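Local coordinates for protein possible metal-dependent hydrolase (PDB 3RPC) that is probably a metal-dependent hydrolase of the metallo-beta-lactamase superfamily, carrying two neighbouring zinc ions in its presumed active site, at residues V69-T73 and D99-I103. Numbering follows the deposited sequence.
With ZN (zinc ion), chain E.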
ATOM      1  N   VAL A  69      -5.866 -13.776 -13.828  1.00 16.14           N
ATOM      2  CA  VAL A  69      -5.449 -12.746 -12.876  1.00 16.46           C
ATOM      3  C   VAL A  69      -4.915 -13.472 -11.656  1.00 14.92           C
ATOM      4  O   VAL A  69      -5.611 -14.293 -11.073  1.00 16.35           O
ATOM      5  CB  VAL A  69      -6.629 -11.849 -12.449  1.00 15.94           C
ATOM      6  CG1 VAL A  69      -6.216 -10.913 -11.303  1.00 17.28           C
ATOM      7  CG2 VAL A  69      -7.136 -11.054 -13.641  1.00 18.74           C
ATOM      8  N   VAL A  70      -3.670 -13.183 -11.297  1.00 14.46           N
ATOM      9  CA  VAL A  70      -3.014 -13.830 -10.172  1.00 16.41           C
ATOM     10  C   VAL A  70      -2.641 -12.741  -9.172  1.00 16.92           C
ATOM     11  O   VAL A  70      -1.708 -11.967  -9.401  1.00 16.32           O
ATOM     12  CB  VAL A  70      -1.756 -14.589 -10.646  1.00 15.43           C
ATOM     13  CG1 VAL A  70      -1.102 -15.333  -9.495  1.00 18.80           C
ATOM     14  CG2 VAL A  70      -2.124 -15.567 -11.767  1.00 16.72           C
ATOM     15  N   THR A  71      -3.388 -12.664  -8.069  1.00 14.82           N
ATOM     16  CA  THR A  71      -3.188 -11.568  -7.120  1.00 13.17           C
ATOM     17  C   THR A  71      -1.882 -11.690  -6.346  1.00 16.94           C
ATOM     18  O   THR A  71      -1.327 -10.683  -5.886  1.00 15.92           O
ATOM     19  CB  THR A  71      -4.354 -11.420  -6.128  1.00 13.48           C
ATOM     20  OG1 THR A  71      -4.448 -12.594  -5.303  1.00 14.94           O
ATOM     21  CG2 THR A  71      -5.661 -11.175  -6.869  1.00 13.87           C
ATOM     22  N   HIS A  72      -1.418 -12.923  -6.195  1.00 14.68           N
ATOM     23  CA  HIS A  72      -0.144 -13.245  -5.554  1.00 15.47           C
ATOM     24  C   HIS A  72       0.103 -14.730  -5.738  1.00 15.07           C
ATOM     25  O   HIS A  72      -0.803 -15.456  -6.147  1.00 15.48           O
ATOM     26  CB  HIS A  72      -0.089 -12.822  -4.067  1.00 15.38           C
ATOM     27  CG  HIS A  72      -1.055 -13.536  -3.160  1.00 13.17           C
ATOM     28  ND1 HIS A  72      -2.413 -13.596  -3.394  1.00 16.06           N
ATOM     29  CD2 HIS A  72      -0.855 -14.164  -1.974  1.00 16.13           C
ATOM     30  CE1 HIS A  72      -3.007 -14.229  -2.395  1.00 18.30           C
ATOM     31  NE2 HIS A  72      -2.082 -14.599  -1.528  1.00 16.13           N
ATOM     32  N   THR A  73       1.311 -15.185  -5.435  1.00 15.45           N
ATOM     33  CA  THR A  73       1.679 -16.553  -5.788  1.00 17.13           C
ATOM     34  C   THR A  73       1.756 -17.509  -4.602  1.00 16.72           C
ATOM     35  O   THR A  73       2.455 -18.519  -4.655  1.00 19.73           O
ATOM     36  CB  THR A  73       2.967 -16.602  -6.621  1.00 18.41           C
ATOM     37  OG1 THR A  73       4.032 -15.971  -5.901  1.00 20.58           O
ATOM     38  CG2 THR A  73       2.749 -15.893  -7.949  1.00 18.22           C
ATOM     39  N   ASP A  99       6.643 -11.557  -9.214  1.00 18.24           N
ATOM     40  CA  ASP A  99       5.640 -12.522  -9.641  1.00 19.03           C
ATOM     41  C   ASP A  99       5.720 -12.733 -11.153  1.00 19.25           C
ATOM     42  O   ASP A  99       5.550 -13.855 -11.625  1.00 18.83           O
ATOM     43  CB  ASP A  99       4.231 -12.094  -9.208  1.00 19.33           C
ATOM     44  CG  ASP A  99       3.992 -12.275  -7.708  1.00 21.28           C
ATOM     45  OD1 ASP A  99       4.947 -12.601  -6.963  1.00 27.69           O
ATOM     46  OD2 ASP A  99       2.846 -12.059  -7.268  1.00 19.01           O
ATOM     47  N   LYS A 100       5.973 -11.670 -11.912  1.00 19.20           N
ATOM     48  CA  LYS A 100       6.141 -11.825 -13.355  1.00 17.81           C
ATOM     49  C   LYS A 100       7.320 -12.741 -13.646  1.00 20.94           C
ATOM     50  O   LYS A 100       7.228 -13.638 -14.484  1.00 21.23           O
ATOM     51  CB  LYS A 100       6.321 -10.480 -14.077  1.00 17.83           C
ATOM     52  CG  LYS A 100       6.710 -10.664 -15.549  1.00 20.83           C
ATOM     53  CD  LYS A 100       6.446  -9.427 -16.371  1.00 23.29           C
ATOM     54  CE  LYS A 100       6.901  -9.648 -17.819  1.00 24.88           C
ATOM     55  NZ  LYS A 100       6.471  -8.537 -18.710  1.00 34.25           N
ATOM     56  N   GLU A 101       8.429 -12.533 -12.948  1.00 21.15           N
ATOM     57  CA  GLU A 101       9.614 -13.351 -13.202  1.00 20.23           C
ATOM     58  C   GLU A 101       9.339 -14.806 -12.877  1.00 18.21           C
ATOM     59  O   GLU A 101       9.737 -15.713 -13.625  1.00 21.16           O
ATOM     60  CB  GLU A 101      10.811 -12.839 -12.408  1.00 20.91           C
ATOM     61  CG  GLU A 101      11.370 -11.528 -12.950  1.00 25.57           C
ATOM     62  CD  GLU A 101      12.471 -10.959 -12.079  1.00 39.99           C
ATOM     63  OE1 GLU A 101      12.761 -11.554 -11.020  1.00 46.00           O
ATOM     64  OE2 GLU A 101      13.044  -9.915 -12.454  1.00 42.81           O
ATOM     65  N   LEU A 102       8.635 -15.042 -11.777  1.00 19.86           N
ATOM     66  CA  LEU A 102       8.315 -16.408 -11.402  1.00 19.06           C
ATOM     67  C   LEU A 102       7.464 -17.080 -12.474  1.00 20.80           C
ATOM     68  O   LEU A 102       7.779 -18.174 -12.952  1.00 20.33           O
ATOM     69  CB  LEU A 102       7.572 -16.434 -10.068  1.00 17.30           C
ATOM     70  CG  LEU A 102       7.173 -17.837  -9.603  1.00 21.58           C
ATOM     71  CD1 LEU A 102       8.407 -18.707  -9.371  1.00 22.25           C
ATOM     72  CD2 LEU A 102       6.311 -17.770  -8.348  1.00 22.29           C
ATOM     73  N   ILE A 103       6.377 -16.421 -12.851  1.00 18.54           N
ATOM     74  CA  ILE A 103       5.418 -17.025 -13.772  1.00 18.03           C
ATOM     75  C   ILE A 103       5.983 -17.162 -15.196  1.00 21.52           C
ATOM     76  O   ILE A 103       5.714 -18.150 -15.882  1.00 21.26           O
ATOM     77  CB  ILE A 103       4.049 -16.300 -13.701  1.00 18.09           C
ATOM     78  CG1 ILE A 103       3.425 -16.561 -12.323  1.00 18.53           C
ATOM     79  CG2 ILE A 103       3.123 -16.772 -14.821  1.00 20.42           C
ATOM     80  CD1 ILE A 103       2.114 -15.825 -12.062  1.00 21.37           C
TER
HETATM   81 ZN    ZN E 301      -2.254 -15.470   0.534  0.66 17.63          ZN
HETATM   82  O   HOH W   1       0.953 -11.436  -8.926  1.00 19.98           O
HETATM   83  O   HOH W   2       3.286 -13.216  -4.456  1.00 22.05           O
HETATM   84  O   HOH W   3       6.320 -14.804  -6.608  1.00 33.04           O
HETATM   85  O   HOH W   4      -2.936 -17.347   0.690  1.00 22.04           O
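Thr73 and Asp99 bring the loop that follows strand 67-69 closest to helix 97-105, with 6.8 Å between their CA atoms and no direct hydrogen bond joining the two segments. Their side chains pass each other in opposite directions, Thr73 CG2 lying 3.8 Å from Asp99 CG, while Leu102 CD2 packs against Thr73 CB and OG1. Deeper in, Val70 CG1 and Ile103 CD1 meet tip to tip at 4.1 Å; Ile103 CG1 is turned anti to its carbonyl carbon (chi1 -67°), and its CD1 also approaches Thr73 CG2. Water carries the polar part of the contact. One molecule donates to both Val70 O and Asp99 OD2, the latter at 2.6 Å, and Gln95 gives this same carboxylate oxygen a further bond. Two other waters donate to Asp99 OD1, one accepting from Thr73 N and one bonded to Thr73 OG1. On the far side of the loop, His72 ND1 donates to Thr71 OG1 (3.0 Å, 156°) nearly in the ring plane, and NE2 binds zinc at 2.2 Å beside His74, His132 and Asp168; held at both nitrogens, the ring has its rotation fixed. Thr71, also bonded to Asp27, is thus the second-shell residue, whereas Asp99 is water-linked to residues flanking His72.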